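Thymidylate synthase 1 (Bacillus subtilis, PDB 1BKP) catalyses the reductive methylation of dUMP to dTMP with 5,10-methylenetetrahydrofolate as methyl donor and reductant, working as a homodimer. Local coordinates at residues R180-D183 / G187-F190; L175-R180 / F193-L198. All blocks are in the same frame, centred on the assembly; numbering follows the deposited sequence.

Both contacts tie strand 172-183 to helix 188-206, the first two elements of a beta-alpha-beta unit that strand 209-223 completes, and Arg180, where the strand turns a corner, belongs to both. Their centres lie about 11 Å apart. Contact 2 is buried between sheet and helix and largely apolar: Val177 packs on the Tyr195 side chain and a methyl of Leu175 on its backbone oxygen, with no hydrogen bond across. Contact 1, at the start of the helix, is partly buried and is polar, held by three hydrogen bonds from Gly187 and Asn188. Its touching residues include some predicted to bind dUMP and folate; those of contact 2 do not. Both reach the second subunit.

Contact 1. Residues R180-D183 / G187-F190; sequences RSND and GNPF
Asn182 and Asn188 meet amide to amide, their planes 88° apart and their side chains crossing nearly at right angles. Asn188 ND2 lies in the carbonyl plane of Asn182 and gives OD1 a bond of 3.0 Å, fairly straight at 160°; OD1 also sits 3.2 Å from Asn188 CA, so this buried corner is closely packed. A chi1 of -179° carries the Asn188 amide out to this oxygen, which lies close to that amide's plane. An alanine in place of Asn182 is likely to leave Asn188 ND2 without this acceptor and its amide freer to turn. Nearer the partly exposed side the grip passes to the backbone: Asp183 O takes Gly187 N at 2.8 Å and Asn188 N at 3.0 Å, the former bond the more bent, from opposite faces of its carbonyl plane, fastening the short connection into the helix. Asp183 OD1 accepts from Leu186 N within that connection. Asn182 and Asp183 are predicted to bind the dUMP shared with the second subunit, Asp183 also the folate. Around the contact, Asn182 and Asn188 both touch Phe215 of strand 209-223, Asn188 also rests on Phe3 and Tyr7 of helix 3-17, and Phe190 lies against helix 64-75.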
ATOM      1  N   ARG A 180      -6.862   3.306  -1.836  1.00  9.92           N
ATOM      2  CA  ARG A 180      -6.293   3.994  -2.992  1.00 12.73           C
ATOM      3  C   ARG A 180      -6.846   5.375  -3.120  1.00 13.12           C
ATOM      4  O   ARG A 180      -6.223   6.304  -3.622  1.00 12.91           O
ATOM      5  CB  ARG A 180      -6.677   3.186  -4.277  1.00 13.82           C
ATOM      6  CG  ARG A 180      -8.119   2.885  -4.468  1.00 12.46           C
ATOM      7  CD  ARG A 180      -8.350   2.488  -5.894  1.00 15.82           C
ATOM      8  NE  ARG A 180      -9.768   2.199  -6.114  1.00 24.76           N
ATOM      9  CZ  ARG A 180     -10.629   3.018  -6.664  1.00 20.91           C
ATOM     10  NH1 ARG A 180     -10.261   4.258  -6.966  1.00 14.97           N
ATOM     11  NH2 ARG A 180     -11.880   2.629  -6.837  1.00 19.34           N
ATOM     12  N   SER A 181      -8.061   5.513  -2.600  1.00 14.55           N
ATOM     13  CA  SER A 181      -8.755   6.786  -2.700  1.00 15.78           C
ATOM     14  C   SER A 181      -9.777   6.848  -1.547  1.00 15.11           C
ATOM     15  O   SER A 181     -10.222   5.797  -1.136  1.00 17.21           O
ATOM     16  CB  SER A 181      -9.598   6.787  -4.016  1.00 14.85           C
ATOM     17  OG  SER A 181     -10.122   8.070  -4.066  1.00 37.70           O
ATOM     18  N   ASN A 182     -10.108   8.030  -1.029  1.00 13.54           N
ATOM     19  CA  ASN A 182     -11.213   8.053  -0.014  1.00 13.77           C
ATOM     20  C   ASN A 182     -11.887   9.399  -0.085  1.00 13.65           C
ATOM     21  O   ASN A 182     -11.221  10.470  -0.065  1.00 16.57           O
ATOM     22  CB  ASN A 182     -10.618   7.949   1.393  1.00 19.44           C
ATOM     23  CG  ASN A 182     -11.171   6.785   2.284  1.00 15.68           C
ATOM     24  OD1 ASN A 182     -10.897   6.810   3.430  1.00 19.11           O
ATOM     25  ND2 ASN A 182     -11.896   5.800   1.754  1.00 13.85           N
ATOM     26  N   ASP A 183     -13.215   9.388  -0.156  1.00 14.07           N
ATOM     27  CA  ASP A 183     -14.004  10.631  -0.062  1.00 12.41           C
ATOM     28  C   ASP A 183     -13.876  10.866   1.447  1.00 12.05           C
ATOM     29  O   ASP A 183     -14.413  10.054   2.257  1.00 15.57           O
ATOM     30  CB  ASP A 183     -15.457  10.273  -0.444  1.00 12.59           C
ATOM     31  CG  ASP A 183     -16.439  11.383  -0.154  1.00 15.64           C
ATOM     32  OD1 ASP A 183     -16.160  12.293   0.642  1.00 15.47           O
ATOM     33  OD2 ASP A 183     -17.471  11.397  -0.830  1.00 26.47           O
ATOM     34  N   GLY A 187     -16.785   8.709   3.065  1.00 20.21           N
ATOM     35  CA  GLY A 187     -16.235   7.401   3.186  1.00 15.90           C
ATOM     36  C   GLY A 187     -15.186   7.147   4.273  1.00 14.91           C
ATOM     37  O   GLY A 187     -15.270   6.148   4.964  1.00 15.97           O
ATOM     38  N   ASN A 188     -14.253   8.065   4.465  1.00 12.93           N
ATOM     39  CA  ASN A 188     -13.199   7.807   5.429  1.00 13.16           C
ATOM     40  C   ASN A 188     -13.643   7.445   6.888  1.00 16.15           C
ATOM     41  O   ASN A 188     -13.127   6.429   7.468  1.00 14.89           O
ATOM     42  CB  ASN A 188     -12.236   8.991   5.455  1.00 10.56           C
ATOM     43  CG  ASN A 188     -11.102   8.779   6.426  1.00 11.02           C
ATOM     44  OD1 ASN A 188     -11.085   9.396   7.475  1.00 17.53           O
ATOM     45  ND2 ASN A 188     -10.067   8.027   5.994  1.00  9.94           N
ATOM     46  N   PRO A 189     -14.564   8.214   7.494  1.00 14.85           N
ATOM     47  CA  PRO A 189     -14.919   7.819   8.899  1.00 15.30           C
ATOM     48  C   PRO A 189     -15.492   6.449   9.037  1.00 15.09           C
ATOM     49  O   PRO A 189     -15.145   5.703   9.962  1.00 18.53           O
ATOM     50  CB  PRO A 189     -15.873   8.941   9.369  1.00 14.84           C
ATOM     51  CG  PRO A 189     -15.521  10.175   8.450  1.00 12.22           C
ATOM     52  CD  PRO A 189     -15.261   9.482   7.090  1.00 12.39           C
ATOM     53  N   PHE A 190     -16.305   6.051   8.061  1.00 13.61           N
ATOM     54  CA  PHE A 190     -16.934   4.722   8.040  1.00 13.57           C
ATOM     55  C   PHE A 190     -15.817   3.636   7.895  1.00 16.03           C
ATOM     56  O   PHE A 190     -15.831   2.605   8.576  1.00 14.47           O
ATOM     57  CB  PHE A 190     -17.820   4.722   6.831  1.00 12.64           C
ATOM     58  CG  PHE A 190     -18.629   3.491   6.626  1.00 13.50           C
ATOM     59  CD1 PHE A 190     -19.933   3.366   7.186  1.00 12.91           C
ATOM     60  CD2 PHE A 190     -18.170   2.502   5.780  1.00 13.82           C
ATOM     61  CE1 PHE A 190     -20.717   2.273   6.864  1.00 12.60           C
ATOM     62  CE2 PHE A 190     -18.983   1.372   5.453  1.00 14.52           C
ATOM     63  CZ  PHE A 190     -20.234   1.276   5.990  1.00 14.00           C
TER

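Contact 2. Residues L175-R180 / F193-L198; sequences LEVRAR and FQYNVL
Tyr195 lies against Val177 where helix 188-206 packs on strand 172-183, the first strand and the helix of a beta-alpha-beta unit in the thymidylate synthase fold. The join is buried and built from apolar side-chain packing plus one methyl against a backbone carbonyl, with no hydrogen bond between the segments. Followed outward, the tyrosine begins with CB, which touches Val177 CG2 at 4.0 Å. At CG, with chi1 at -85°, the ring turns to run past the valine, and its CD2 meets the same methyl at 4.0 Å. Val177 CG1 stands over one ring face, 4.2 Å above the plane and offset toward the rim. With chi1 at 172°, CG1 anti to the backbone N and CG2 anti to the carbonyl carbon, Val177 turns both methyls to the tyrosine; the two side chains cross at about a right angle. At the tip, Tyr195 OH is hydrogen-bonded to Trp75 NE1 of helix 64-75, which gives the hydroxyl of this buried residue a partner and ties the ring to that helix. Val161 of the neighbouring strand 161-169 touches both Val177 and Tyr195. Two residues before Val177, Leu175 also points toward the helix, but it meets the backbone instead of the ring: its methyl CD2 lies 3.4 Å from Tyr195 O.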
ATOM      1  N   LEU A 175      -2.036  -3.690  12.580  1.00 13.09           N
ATOM      2  CA  LEU A 175      -2.750  -3.806  11.329  1.00 11.69           C
ATOM      3  C   LEU A 175      -2.446  -2.550  10.546  1.00 12.15           C
ATOM      4  O   LEU A 175      -2.526  -1.441  11.110  1.00 12.32           O
ATOM      5  CB  LEU A 175      -4.304  -3.876  11.531  1.00 12.14           C
ATOM      6  CG  LEU A 175      -5.167  -3.647  10.261  1.00 11.20           C
ATOM      7  CD1 LEU A 175      -4.778  -4.748   9.216  1.00 10.82           C
ATOM      8  CD2 LEU A 175      -6.668  -3.741  10.596  1.00 12.42           C
ATOM      9  N   GLU A 176      -2.074  -2.718   9.261  1.00 11.64           N
ATOM     10  CA  GLU A 176      -1.863  -1.547   8.403  1.00 11.36           C
ATOM     11  C   GLU A 176      -2.812  -1.733   7.206  1.00 10.04           C
ATOM     12  O   GLU A 176      -2.793  -2.759   6.541  1.00 12.31           O
ATOM     13  CB  GLU A 176      -0.390  -1.473   7.934  1.00 10.10           C
ATOM     14  CG  GLU A 176      -0.137  -0.245   7.104  1.00 16.49           C
ATOM     15  CD  GLU A 176       1.330   0.178   7.006  1.00 22.86           C
ATOM     16  OE1 GLU A 176       2.207  -0.677   7.216  1.00 19.41           O
ATOM     17  OE2 GLU A 176       1.588   1.356   6.707  1.00 17.37           O
ATOM     18  N   VAL A 177      -3.578  -0.711   6.852  1.00  9.82           N
ATOM     19  CA  VAL A 177      -4.539  -0.835   5.767  1.00 10.83           C
ATOM     20  C   VAL A 177      -4.271   0.272   4.733  1.00 10.69           C
ATOM     21  O   VAL A 177      -3.783   1.321   5.093  1.00 13.52           O
ATOM     22  CB  VAL A 177      -5.968  -0.575   6.436  1.00 13.17           C
ATOM     23  CG1 VAL A 177      -7.061  -0.478   5.495  1.00 14.27           C
ATOM     24  CG2 VAL A 177      -6.271  -1.672   7.456  1.00 14.26           C
ATOM     25  N   ARG A 178      -4.658   0.074   3.482  1.00 11.15           N
ATOM     26  CA  ARG A 178      -4.522   1.177   2.512  1.00 10.40           C
ATOM     27  C   ARG A 178      -5.742   1.321   1.655  1.00  7.90           C
ATOM     28  O   ARG A 178      -6.241   0.308   1.117  1.00 10.07           O
ATOM     29  CB  ARG A 178      -3.323   1.034   1.553  1.00 12.81           C
ATOM     30  CG  ARG A 178      -3.058   2.367   0.722  1.00 10.10           C
ATOM     31  CD  ARG A 178      -1.702   2.293   0.045  1.00 15.22           C
ATOM     32  NE  ARG A 178      -1.477   3.545  -0.653  1.00 12.05           N
ATOM     33  CZ  ARG A 178      -1.875   3.834  -1.874  1.00 13.02           C
ATOM     34  NH1 ARG A 178      -2.293   2.874  -2.692  1.00 10.54           N
ATOM     35  NH2 ARG A 178      -1.648   5.044  -2.349  1.00 16.53           N
ATOM     36  N   ALA A 179      -6.176   2.551   1.490  1.00 10.05           N
ATOM     37  CA  ALA A 179      -7.226   2.898   0.543  1.00 10.05           C
ATOM     38  C   ALA A 179      -6.504   3.658  -0.601  1.00 11.17           C
ATOM     39  O   ALA A 179      -5.766   4.629  -0.365  1.00 10.18           O
ATOM     40  CB  ALA A 179      -8.230   3.861   1.157  1.00  9.15           C
ATOM     41  N   ARG A 180      -6.862   3.306  -1.836  1.00  9.92           N
ATOM     42  CA  ARG A 180      -6.293   3.994  -2.992  1.00 12.73           C
ATOM     43  C   ARG A 180      -6.846   5.375  -3.120  1.00 13.12           C
ATOM     44  O   ARG A 180      -6.223   6.304  -3.622  1.00 12.91           O
ATOM     45  CB  ARG A 180      -6.677   3.186  -4.277  1.00 13.82           C
ATOM     46  CG  ARG A 180      -8.119   2.885  -4.468  1.00 12.46           C
ATOM     47  CD  ARG A 180      -8.350   2.488  -5.894  1.00 15.82           C
ATOM     48  NE  ARG A 180      -9.768   2.199  -6.114  1.00 24.76           N
ATOM     49  CZ  ARG A 180     -10.629   3.018  -6.664  1.00 20.91           C
ATOM     50  NH1 ARG A 180     -10.261   4.258  -6.966  1.00 14.97           N
ATOM     51  NH2 ARG A 180     -11.880   2.629  -6.837  1.00 19.34           N
ATOM     52  N   PHE A 193     -13.291   3.264  11.019  1.00 14.51           N
ATOM     53  CA  PHE A 193     -13.907   2.473  12.136  1.00 12.91           C
ATOM     54  C   PHE A 193     -14.012   0.987  11.786  1.00 10.28           C
ATOM     55  O   PHE A 193     -13.574   0.137  12.524  1.00 12.93           O
ATOM     56  CB  PHE A 193     -15.317   3.031  12.438  1.00 14.12           C
ATOM     57  CG  PHE A 193     -16.088   2.182  13.459  1.00 15.31           C
ATOM     58  CD1 PHE A 193     -15.725   2.193  14.787  1.00 16.64           C
ATOM     59  CD2 PHE A 193     -17.155   1.360  13.063  1.00 16.36           C
ATOM     60  CE1 PHE A 193     -16.441   1.389  15.747  1.00 16.64           C
ATOM     61  CE2 PHE A 193     -17.863   0.561  13.985  1.00 15.94           C
ATOM     62  CZ  PHE A 193     -17.521   0.574  15.306  1.00 15.63           C
ATOM     63  N   GLN A 194     -14.450   0.696  10.566  1.00  9.35           N
ATOM     64  CA  GLN A 194     -14.729  -0.645  10.110  1.00 10.72           C
ATOM     65  C   GLN A 194     -13.489  -1.545  10.154  1.00 14.59           C
ATOM     66  O   GLN A 194     -13.585  -2.660  10.667  1.00 12.43           O
ATOM     67  CB  GLN A 194     -15.275  -0.517   8.703  1.00 10.42           C
ATOM     68  CG  GLN A 194     -15.186  -1.665   7.785  1.00 14.98           C
ATOM     69  CD  GLN A 194     -15.816  -1.311   6.401  1.00 27.80           C
ATOM     70  OE1 GLN A 194     -16.955  -1.711   6.095  1.00 24.02           O
ATOM     71  NE2 GLN A 194     -15.117  -0.540   5.629  1.00 21.42           N
ATOM     72  N   TYR A 195     -12.338  -1.043   9.738  1.00 14.53           N
ATOM     73  CA  TYR A 195     -11.129  -1.888   9.763  1.00 12.93           C
ATOM     74  C   TYR A 195     -10.545  -2.081  11.152  1.00 11.01           C
ATOM     75  O   TYR A 195      -9.863  -3.123  11.426  1.00 13.90           O
ATOM     76  CB  TYR A 195     -10.089  -1.490   8.651  1.00 10.98           C
ATOM     77  CG  TYR A 195     -10.455  -2.191   7.377  1.00 11.20           C
ATOM     78  CD1 TYR A 195     -11.495  -1.685   6.527  1.00 10.93           C
ATOM     79  CD2 TYR A 195      -9.809  -3.409   7.015  1.00 10.57           C
ATOM     80  CE1 TYR A 195     -11.874  -2.364   5.358  1.00  9.19           C
ATOM     81  CE2 TYR A 195     -10.175  -4.117   5.874  1.00  9.99           C
ATOM     82  CZ  TYR A 195     -11.220  -3.568   5.048  1.00 11.47           C
ATOM     83  OH  TYR A 195     -11.574  -4.311   3.943  1.00 15.30           O
ATOM     84  N   ASN A 196     -10.793  -1.118  12.056  1.00 10.86           N
ATOM     85  CA  ASN A 196     -10.326  -1.324  13.428  1.00 12.55           C
ATOM     86  C   ASN A 196     -11.173  -2.460  14.083  1.00 14.77           C
ATOM     87  O   ASN A 196     -10.660  -3.328  14.862  1.00 15.33           O
ATOM     88  CB  ASN A 196     -10.461  -0.011  14.230  1.00 11.54           C
ATOM     89  CG  ASN A 196      -9.825  -0.132  15.585  1.00 24.15           C
ATOM     90  OD1 ASN A 196     -10.523  -0.337  16.512  1.00 21.67           O
ATOM     91  ND2 ASN A 196      -8.464  -0.162  15.670  1.00 16.61           N
ATOM     92  N   VAL A 197     -12.462  -2.512  13.738  1.00 14.82           N
ATOM     93  CA  VAL A 197     -13.297  -3.624  14.259  1.00 14.52           C
ATOM     94  C   VAL A 197     -12.710  -4.984  13.757  1.00 16.81           C
ATOM     95  O   VAL A 197     -12.493  -5.901  14.535  1.00 15.37           O
ATOM     96  CB  VAL A 197     -14.807  -3.468  13.840  1.00 12.65           C
ATOM     97  CG1 VAL A 197     -15.631  -4.659  14.406  1.00 13.47           C
ATOM     98  CG2 VAL A 197     -15.291  -2.198  14.471  1.00 10.58           C
ATOM     99  N   LEU A 198     -12.250  -5.019  12.506  1.00 13.16           N
ATOM    100  CA  LEU A 198     -11.700  -6.245  11.981  1.00 13.83           C
ATOM    101  C   LEU A 198     -10.406  -6.598  12.802  1.00 14.70           C
ATOM    102  O   LEU A 198     -10.167  -7.769  13.070  1.00 13.63           O
ATOM    103  CB  LEU A 198     -11.296  -6.077  10.515  1.00 14.36           C
ATOM    104  CG  LEU A 198     -10.730  -7.335   9.847  1.00 16.78           C
ATOM    105  CD1 LEU A 198     -11.853  -8.446   9.713  1.00 14.34           C
ATOM    106  CD2 LEU A 198     -10.172  -6.884   8.437  1.00 15.52           C
TER